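Local coordinates for protein succinate-semialdehyde dehydrogenase (NAD(P)(+)) (Marinobacter aquaeolei, PDB 3RH9) that probably oxidises succinate semialdehyde to succinate with NAD+ or NADP+ as cofactor, as a member of the aldehyde dehydrogenase family, at residues Ile264-Ala269 / Ser418-Ala423; Val298-Ala303 / Met396-Thr401. One frame throughout, in Å; residues are numbered along the deposited sequence.

Interaction 1: Ile264-Ala269 / Ser418-Ala423; sequences IVFDDA and SYVFTA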
ATOM      1  N   ILE A 264       9.435 -16.068 -22.076  1.00 15.32           N
ATOM      2  CA  ILE A 264       8.887 -17.330 -22.571  1.00 16.20           C
ATOM      3  C   ILE A 264       8.680 -17.332 -24.082  1.00 16.51           C
ATOM      4  O   ILE A 264       8.110 -16.387 -24.622  1.00 16.99           O
ATOM      5  CB  ILE A 264       7.540 -17.636 -21.877  1.00 15.82           C
ATOM      6  CG1 ILE A 264       7.740 -17.771 -20.366  1.00 14.34           C
ATOM      7  CG2 ILE A 264       6.923 -18.893 -22.450  1.00 16.30           C
ATOM      8  CD1 ILE A 264       6.461 -17.804 -19.603  1.00 13.97           C
ATOM      9  N   VAL A 265       9.132 -18.389 -24.757  1.00 16.16           N
ATOM     10  CA  VAL A 265       9.040 -18.456 -26.218  1.00 17.26           C
ATOM     11  C   VAL A 265       8.347 -19.704 -26.776  1.00 17.86           C
ATOM     12  O   VAL A 265       8.910 -20.791 -26.776  1.00 18.01           O
ATOM     13  CB  VAL A 265      10.426 -18.374 -26.869  1.00 18.25           C
ATOM     14  CG1 VAL A 265      10.286 -18.382 -28.379  1.00 18.99           C
ATOM     15  CG2 VAL A 265      11.180 -17.137 -26.393  1.00 17.70           C
ATOM     16  N   PHE A 266       7.139 -19.543 -27.293  1.00 18.21           N
ATOM     17  CA  PHE A 266       6.419 -20.687 -27.847  1.00 20.24           C
ATOM     18  C   PHE A 266       6.917 -21.156 -29.230  1.00 20.89           C
ATOM     19  O   PHE A 266       7.577 -20.401 -29.952  1.00 21.17           O
ATOM     20  CB  PHE A 266       4.906 -20.443 -27.817  1.00 18.98           C
ATOM     21  CG  PHE A 266       4.310 -20.649 -26.461  1.00 19.13           C
ATOM     22  CD1 PHE A 266       3.913 -21.902 -26.051  1.00 19.43           C
ATOM     23  CD2 PHE A 266       4.203 -19.602 -25.568  1.00 20.58           C
ATOM     24  CE1 PHE A 266       3.384 -22.098 -24.793  1.00 19.40           C
ATOM     25  CE2 PHE A 266       3.677 -19.799 -24.304  1.00 18.94           C
ATOM     26  CZ  PHE A 266       3.267 -21.048 -23.924  1.00 18.83           C
ATOM     27  N   ASP A 267       6.627 -22.417 -29.562  1.00 20.19           N
ATOM     28  CA  ASP A 267       7.008 -23.009 -30.852  1.00 22.10           C
ATOM     29  C   ASP A 267       6.356 -22.331 -32.061  1.00 22.26           C
ATOM     30  O   ASP A 267       6.847 -22.437 -33.177  1.00 22.72           O
ATOM     31  CB  ASP A 267       6.699 -24.510 -30.881  1.00 22.95           C
ATOM     32  CG  ASP A 267       5.287 -24.833 -30.414  1.00 24.27           C
ATOM     33  OD1 ASP A 267       4.540 -23.891 -30.058  1.00 25.06           O
ATOM     34  OD2 ASP A 267       4.923 -26.036 -30.397  1.00 24.71           O
ATOM     35  N   ASP A 268       5.249 -21.637 -31.832  1.00 22.94           N
ATOM     36  CA  ASP A 268       4.604 -20.871 -32.890  1.00 22.90           C
ATOM     37  C   ASP A 268       5.054 -19.396 -32.912  1.00 20.78           C
ATOM     38  O   ASP A 268       4.557 -18.598 -33.693  1.00 20.64           O
ATOM     39  CB  ASP A 268       3.072 -20.984 -32.770  1.00 23.87           C
ATOM     40  CG  ASP A 268       2.503 -20.146 -31.624  1.00 25.21           C
ATOM     41  OD1 ASP A 268       3.282 -19.445 -30.936  1.00 22.31           O
ATOM     42  OD2 ASP A 268       1.266 -20.191 -31.419  1.00 26.76           O
ATOM     43  N   ALA A 269       6.005 -19.046 -32.058  1.00 20.35           N
ATOM     44  CA  ALA A 269       6.496 -17.677 -31.977  1.00 20.26           C
ATOM     45  C   ALA A 269       7.354 -17.293 -33.182  1.00 21.13           C
ATOM     46  O   ALA A 269       8.043 -18.129 -33.737  1.00 23.03           O
ATOM     47  CB  ALA A 269       7.295 -17.488 -30.688  1.00 19.48           C
ATOM     48  N   SER A 418       7.861 -10.080 -16.759  1.00 11.82           N
ATOM     49  CA  SER A 418       7.738 -11.353 -17.463  1.00 12.63           C
ATOM     50  C   SER A 418       7.428 -11.105 -18.942  1.00 13.39           C
ATOM     51  O   SER A 418       6.969 -10.029 -19.314  1.00 13.60           O
ATOM     52  CB  SER A 418       6.655 -12.228 -16.834  1.00 11.82           C
ATOM     53  OG  SER A 418       5.459 -11.500 -16.639  1.00 11.51           O
ATOM     54  N   TYR A 419       7.699 -12.081 -19.799  1.00 13.53           N
ATOM     55  CA  TYR A 419       7.518 -11.863 -21.233  1.00 13.91           C
ATOM     56  C   TYR A 419       7.099 -13.134 -21.919  1.00 14.42           C
ATOM     57  O   TYR A 419       7.589 -14.216 -21.588  1.00 14.83           O
ATOM     58  CB  TYR A 419       8.806 -11.354 -21.861  1.00 13.75           C
ATOM     59  CG  TYR A 419       9.396 -10.210 -21.107  1.00 13.94           C
ATOM     60  CD1 TYR A 419       9.037  -8.899 -21.403  1.00 13.94           C
ATOM     61  CD2 TYR A 419      10.297 -10.432 -20.073  1.00 13.56           C
ATOM     62  CE1 TYR A 419       9.569  -7.841 -20.698  1.00 13.23           C
ATOM     63  CE2 TYR A 419      10.828  -9.375 -19.361  1.00 13.85           C
ATOM     64  CZ  TYR A 419      10.459  -8.092 -19.684  1.00 13.47           C
ATOM     65  OH  TYR A 419      10.997  -7.058 -18.989  1.00 15.26           O
ATOM     66  N   VAL A 420       6.197 -13.007 -22.880  1.00 13.70           N
ATOM     67  CA  VAL A 420       5.739 -14.175 -23.606  1.00 15.22           C
ATOM     68  C   VAL A 420       5.624 -13.892 -25.097  1.00 16.22           C
ATOM     69  O   VAL A 420       5.051 -12.876 -25.508  1.00 15.14           O
ATOM     70  CB  VAL A 420       4.400 -14.673 -23.057  1.00 15.35           C
ATOM     71  CG1 VAL A 420       3.319 -13.610 -23.249  1.00 14.16           C
ATOM     72  CG2 VAL A 420       4.021 -15.999 -23.710  1.00 15.26           C
ATOM     73  N   PHE A 421       6.191 -14.789 -25.902  1.00 16.84           N
ATOM     74  CA  PHE A 421       6.104 -14.689 -27.354  1.00 16.64           C
ATOM     75  C   PHE A 421       5.337 -15.860 -27.901  1.00 17.38           C
ATOM     76  O   PHE A 421       5.620 -17.002 -27.563  1.00 17.96           O
ATOM     77  CB  PHE A 421       7.486 -14.637 -27.991  1.00 15.47           C
ATOM     78  CG  PHE A 421       8.206 -13.347 -27.760  1.00 16.04           C
ATOM     79  CD1 PHE A 421       8.676 -13.014 -26.501  1.00 15.37           C
ATOM     80  CD2 PHE A 421       8.411 -12.459 -28.800  1.00 16.75           C
ATOM     81  CE1 PHE A 421       9.338 -11.825 -26.294  1.00 15.86           C
ATOM     82  CE2 PHE A 421       9.081 -11.268 -28.593  1.00 16.23           C
ATOM     83  CZ  PHE A 421       9.543 -10.952 -27.342  1.00 15.70           C
ATOM     84  N   THR A 422       4.368 -15.574 -28.755  1.00 17.83           N
ATOM     85  CA  THR A 422       3.518 -16.620 -29.289  1.00 19.15           C
ATOM     86  C   THR A 422       2.612 -16.038 -30.364  1.00 19.55           C
ATOM     87  O   THR A 422       2.037 -14.972 -30.189  1.00 19.99           O
ATOM     88  CB  THR A 422       2.689 -17.283 -28.153  1.00 20.45           C
ATOM     89  OG1 THR A 422       1.914 -18.373 -28.663  1.00 20.77           O
ATOM     90  CG2 THR A 422       1.765 -16.267 -27.497  1.00 21.65           C
ATOM     91  N   ALA A 423       2.501 -16.733 -31.487  1.00 20.76           N
ATOM     92  CA  ALA A 423       1.635 -16.288 -32.571  1.00 22.44           C
ATOM     93  C   ALA A 423       0.176 -16.441 -32.163  1.00 21.24           C
ATOM     94  O   ALA A 423      -0.705 -15.793 -32.725  1.00 21.37           O
ATOM     95  CB  ALA A 423       1.922 -17.079 -33.857  1.00 21.09           C
TER

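Interaction 2: Val298-Ala303 / Met396-Thr401; sequences VHEKVA and MALFRT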
ATOM      1  N   VAL A 298      12.178 -21.844 -23.453  1.00 18.47           N
ATOM      2  CA  VAL A 298      11.977 -22.082 -24.870  1.00 18.86           C
ATOM      3  C   VAL A 298      11.359 -23.451 -25.158  1.00 19.74           C
ATOM      4  O   VAL A 298      11.734 -24.469 -24.567  1.00 19.52           O
ATOM      5  CB  VAL A 298      13.269 -21.909 -25.657  1.00 18.12           C
ATOM      6  CG1 VAL A 298      13.009 -22.151 -27.131  1.00 20.77           C
ATOM      7  CG2 VAL A 298      13.808 -20.514 -25.439  1.00 18.22           C
ATOM      8  N   HIS A 299      10.401 -23.458 -26.072  1.00 17.36           N
ATOM      9  CA  HIS A 299       9.742 -24.684 -26.452  1.00 20.73           C
ATOM     10  C   HIS A 299      10.701 -25.644 -27.168  1.00 23.18           C
ATOM     11  O   HIS A 299      11.483 -25.244 -28.029  1.00 22.47           O
ATOM     12  CB  HIS A 299       8.543 -24.380 -27.335  1.00 20.67           C
ATOM     13  CG  HIS A 299       7.600 -25.524 -27.460  1.00 20.63           C
ATOM     14  ND1 HIS A 299       7.733 -26.492 -28.428  1.00 23.22           N
ATOM     15  CD2 HIS A 299       6.521 -25.872 -26.721  1.00 20.61           C
ATOM     16  CE1 HIS A 299       6.766 -27.381 -28.292  1.00 23.43           C
ATOM     17  NE2 HIS A 299       6.016 -27.028 -27.266  1.00 21.89           N
ATOM     18  N   GLU A 300      10.623 -26.920 -26.811  1.00 22.52           N
ATOM     19  CA  GLU A 300      11.563 -27.904 -27.326  1.00 23.17           C
ATOM     20  C   GLU A 300      11.689 -27.896 -28.849  1.00 23.24           C
ATOM     21  O   GLU A 300      12.761 -28.145 -29.381  1.00 23.60           O
ATOM     22  CB  GLU A 300      11.211 -29.304 -26.806  1.00 22.59           C
ATOM     23  CG  GLU A 300      11.340 -29.400 -25.295  1.00 24.28           C
ATOM     24  CD  GLU A 300      11.142 -30.801 -24.736  1.00 25.02           C
ATOM     25  OE1 GLU A 300      10.797 -31.722 -25.509  1.00 22.95           O
ATOM     26  OE2 GLU A 300      11.339 -30.968 -23.504  1.00 26.55           O
ATOM     27  N   LYS A 301      10.603 -27.597 -29.553  1.00 25.12           N
ATOM     28  CA  LYS A 301      10.615 -27.689 -31.015  1.00 25.01           C
ATOM     29  C   LYS A 301      11.441 -26.586 -31.653  1.00 23.29           C
ATOM     30  O   LYS A 301      11.824 -26.702 -32.811  1.00 26.33           O
ATOM     31  CB  LYS A 301       9.192 -27.703 -31.592  1.00 23.80           C
ATOM     32  CG  LYS A 301       8.358 -28.891 -31.134  1.00 26.27           C
ATOM     33  CD  LYS A 301       7.093 -29.054 -31.983  1.00 31.12           C
ATOM     34  CE  LYS A 301       6.433 -30.427 -31.772  1.00 32.40           C
ATOM     35  NZ  LYS A 301       5.626 -30.473 -30.518  1.00 32.41           N
ATOM     36  N   VAL A 302      11.736 -25.538 -30.890  1.00 22.73           N
ATOM     37  CA  VAL A 302      12.443 -24.372 -31.423  1.00 23.59           C
ATOM     38  C   VAL A 302      13.685 -23.988 -30.610  1.00 23.75           C
ATOM     39  O   VAL A 302      14.354 -22.989 -30.892  1.00 24.48           O
ATOM     40  CB  VAL A 302      11.488 -23.162 -31.560  1.00 24.94           C
ATOM     41  CG1 VAL A 302      10.420 -23.446 -32.625  1.00 21.21           C
ATOM     42  CG2 VAL A 302      10.832 -22.848 -30.208  1.00 22.86           C
ATOM     43  N   ALA A 303      14.006 -24.805 -29.613  1.00 24.13           N
ATOM     44  CA  ALA A 303      15.157 -24.546 -28.744  1.00 26.20           C
ATOM     45  C   ALA A 303      16.479 -24.408 -29.499  1.00 26.74           C
ATOM     46  O   ALA A 303      17.195 -23.425 -29.315  1.00 25.58           O
ATOM     47  CB  ALA A 303      15.270 -25.630 -27.667  1.00 24.54           C
HETATM   48  N   MSE A 396      18.910 -20.923 -20.605  1.00 19.59           N
HETATM   49  CA  MSE A 396      17.800 -21.446 -21.386  1.00 19.37           C
HETATM   50  C   MSE A 396      17.237 -22.744 -20.816  1.00 20.89           C
HETATM   51  O   MSE A 396      17.955 -23.737 -20.676  1.00 22.06           O
HETATM   52  CB  MSE A 396      18.243 -21.668 -22.821  1.00 20.41           C
HETATM   53  CG  MSE A 396      18.764 -20.426 -23.519  1.00 24.62           C
HETATM   54 SE   MSE A 396      18.829 -20.763 -25.450  1.00 44.89          SE
HETATM   55  CE  MSE A 396      20.111 -19.435 -26.019  1.00 26.28           C
ATOM     56  N   ALA A 397      15.948 -22.728 -20.486  1.00 19.76           N
ATOM     57  CA  ALA A 397      15.266 -23.899 -19.942  1.00 19.44           C
ATOM     58  C   ALA A 397      14.267 -24.353 -20.964  1.00 18.67           C
ATOM     59  O   ALA A 397      13.684 -23.526 -21.644  1.00 21.45           O
ATOM     60  CB  ALA A 397      14.554 -23.534 -18.669  1.00 19.13           C
ATOM     61  N   LEU A 398      14.042 -25.651 -21.084  1.00 18.47           N
ATOM     62  CA  LEU A 398      13.084 -26.126 -22.077  1.00 19.43           C
ATOM     63  C   LEU A 398      11.698 -26.290 -21.485  1.00 18.82           C
ATOM     64  O   LEU A 398      11.553 -26.381 -20.271  1.00 19.19           O
ATOM     65  CB  LEU A 398      13.547 -27.443 -22.701  1.00 20.97           C
ATOM     66  CG  LEU A 398      14.910 -27.410 -23.389  1.00 20.70           C
ATOM     67  CD1 LEU A 398      15.163 -28.736 -24.075  1.00 20.97           C
ATOM     68  CD2 LEU A 398      14.998 -26.255 -24.375  1.00 20.68           C
ATOM     69  N   PHE A 399      10.681 -26.311 -22.347  1.00 18.87           N
ATOM     70  CA  PHE A 399       9.321 -26.666 -21.930  1.00 19.33           C
ATOM     71  C   PHE A 399       8.449 -27.156 -23.098  1.00 20.19           C
ATOM     72  O   PHE A 399       8.764 -26.926 -24.273  1.00 19.98           O
ATOM     73  CB  PHE A 399       8.649 -25.485 -21.220  1.00 18.75           C
ATOM     74  CG  PHE A 399       8.130 -24.431 -22.155  1.00 17.75           C
ATOM     75  CD1 PHE A 399       8.971 -23.454 -22.652  1.00 17.29           C
ATOM     76  CD2 PHE A 399       6.798 -24.419 -22.533  1.00 17.31           C
ATOM     77  CE1 PHE A 399       8.488 -22.489 -23.512  1.00 17.86           C
ATOM     78  CE2 PHE A 399       6.318 -23.457 -23.388  1.00 17.46           C
ATOM     79  CZ  PHE A 399       7.160 -22.494 -23.887  1.00 17.12           C
ATOM     80  N   ARG A 400       7.343 -27.820 -22.769  1.00 20.83           N
ATOM     81  CA  ARG A 400       6.368 -28.250 -23.779  1.00 21.60           C
ATOM     82  C   ARG A 400       5.030 -27.487 -23.704  1.00 20.24           C
ATOM     83  O   ARG A 400       4.675 -26.750 -24.622  1.00 19.07           O
ATOM     84  CB  ARG A 400       6.090 -29.757 -23.676  1.00 21.61           C
ATOM     85  CG  ARG A 400       7.296 -30.638 -23.433  1.00 22.32           C
ATOM     86  CD  ARG A 400       7.858 -31.185 -24.715  1.00 22.56           C
ATOM     87  NE  ARG A 400       6.873 -31.965 -25.462  1.00 22.47           N
ATOM     88  CZ  ARG A 400       7.037 -32.346 -26.726  1.00 21.57           C
ATOM     89  NH1 ARG A 400       8.149 -32.023 -27.372  1.00 21.90           N
ATOM     90  NH2 ARG A 400       6.093 -33.039 -27.347  1.00 21.55           N
ATOM     91  N   THR A 401       4.292 -27.670 -22.612  1.00 19.60           N
ATOM     92  CA  THR A 401       2.915 -27.179 -22.539  1.00 21.70           C
ATOM     93  C   THR A 401       2.743 -25.759 -22.002  1.00 21.10           C
ATOM     94  O   THR A 401       3.571 -25.255 -21.253  1.00 20.91           O
ATOM     95  CB  THR A 401       2.040 -28.088 -21.669  1.00 21.90           C
ATOM     96  OG1 THR A 401       2.313 -27.823 -20.286  1.00 23.90           O
ATOM     97  CG2 THR A 401       2.319 -29.533 -21.976  1.00 20.28           C
TER

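Interaction 1: Ile264-Ala269 / Ser418-Ala423
Phe266 lays the edge of its ring against Val420, with Phe266 CE2 3.9 Å from Val420 CG2. Carbonyl O of Phe421 also lies at this edge, near the ring plane. The ring stands beside the backbone N of Phe266 (chi1 -78°), and it runs side by side with the Thr422 side chain. Arg427, from helix 425-434, makes a cation-pi contact with the same ring.

The two chains run parallel as neighbouring strands. Ile264 pairs with Val420, and Val265 pairs with Phe421. Ile264 N donates a hydrogen bond to Tyr419 O (2.7 Å), and Phe421 N returns one to Ile264 O (2.8 Å). Phe266 N carries the ladder one step further, to Phe421 O (3.0 Å). On the face of Val265 and Phe421, CB of Ala269 packs on CB of Phe421 at 3.9 Å.

Past the strand ends, a type I turn from Phe266 to Ala269 presents Asp268. Its OD1 takes the hydroxyl of Thr422 on its syn lone pair (Thr422 OG1 to Asp268 OD1, 2.9 Å). Thr422 OG1 is anti to its own backbone N (chi1 -176°), which turns it toward the carboxylate. Ala423 N adds a weak hydrogen bond to OD1.

Earlier on strand 417-421, the Tyr419 hydroxyl is hydrogen-bonded to Val291 O. Its side chain is about 11 Å from that of Glu256, the predicted active-site residue. Backbone hydrogen bonds and apolar side chains hold the buried strands. Beyond their ends the Asp268 carboxylate links the turn at 266-269 to Thr422, to Ala423 and, through an OD2 salt bridge with Arg427, to the first turn of helix 425-434.

Interaction 2: Val298-Ala303 / Met396-Thr401
Glu300 reaches across to Leu398, Phe399 and Arg400, at and just past the end of strand 393-399. Glu300 CB lies 4.1 Å from Arg400 NH1. Glu300 CG passes Leu398, 3.9 Å from Leu398 CB, and also lies near Phe399 O. Glu300 CD packs against Arg400 CD. At the tip, Glu300 OE1 makes a salt bridge with Arg400 NH1 (3.3 Å). The nitrogen comes from above the carboxylate plane, and the two flat groups are turned 58° apart. The chain of Glu300 is extended beyond CG, while Arg400 bends at chi2 and chi3 to bring its guanidinium back. Both residues are exposed and touch a crystal neighbour, so the lattice may influence their pose.

The strands beneath are parallel. Val298 N is hydrogen-bonded to Ala397 O at 2.9 Å. Phe399 N reaches Val298 O from above the carbonyl plane. Glu300 N closes the ladder on Phe399 O (3.1 Å).

On the face of His299 and Phe399, the imidazole points its edge at the phenyl face in a T-shaped pair, planes at 88° and centroids 5.5 Å apart. CG of His299 is anti to the backbone N (chi1 -164°), which swings the ring out toward Arg400. Arg400 O lies at the ring edge, 3.0 Å from His299 NE2. The other ring nitrogen, ND1 of His299, accepts a hydrogen bond from Lys301 N, which sits tilted from the ring plane.

Ala303 begins helix 303-316, and its CB touches Leu398 CD2. Val298 packs on Phe306 of that helix. Thr401 caps helix 402-409 through Glu404 N, and Phe399 lies on Val405. Strand 295-299 thus sits between strands 393-399 and 262-265, with helices following both segments.

Overall arrangement
Both contacts belong to one mixed sheet, that of the catalytic domain in the aldehyde dehydrogenase fold. Strands 262-265 and 295-299 are neighbours, so interactions 1 and 2 join four adjacent parallel strands at the same end. They meet directly: His299 N is probably hydrogen-bonded to Val265 O (3.1 Å), and the rings of Phe266 and Phe399 touch edge-to-face. Interaction 1 is largely buried, and its carboxylate is shared between hydroxyl, amide and an arginine outside. Interaction 2 is only partly buried. Its rings lie inside, while its salt bridge is exposed. Along the chain, interaction 2 is nested within the loop that interaction 1 closes.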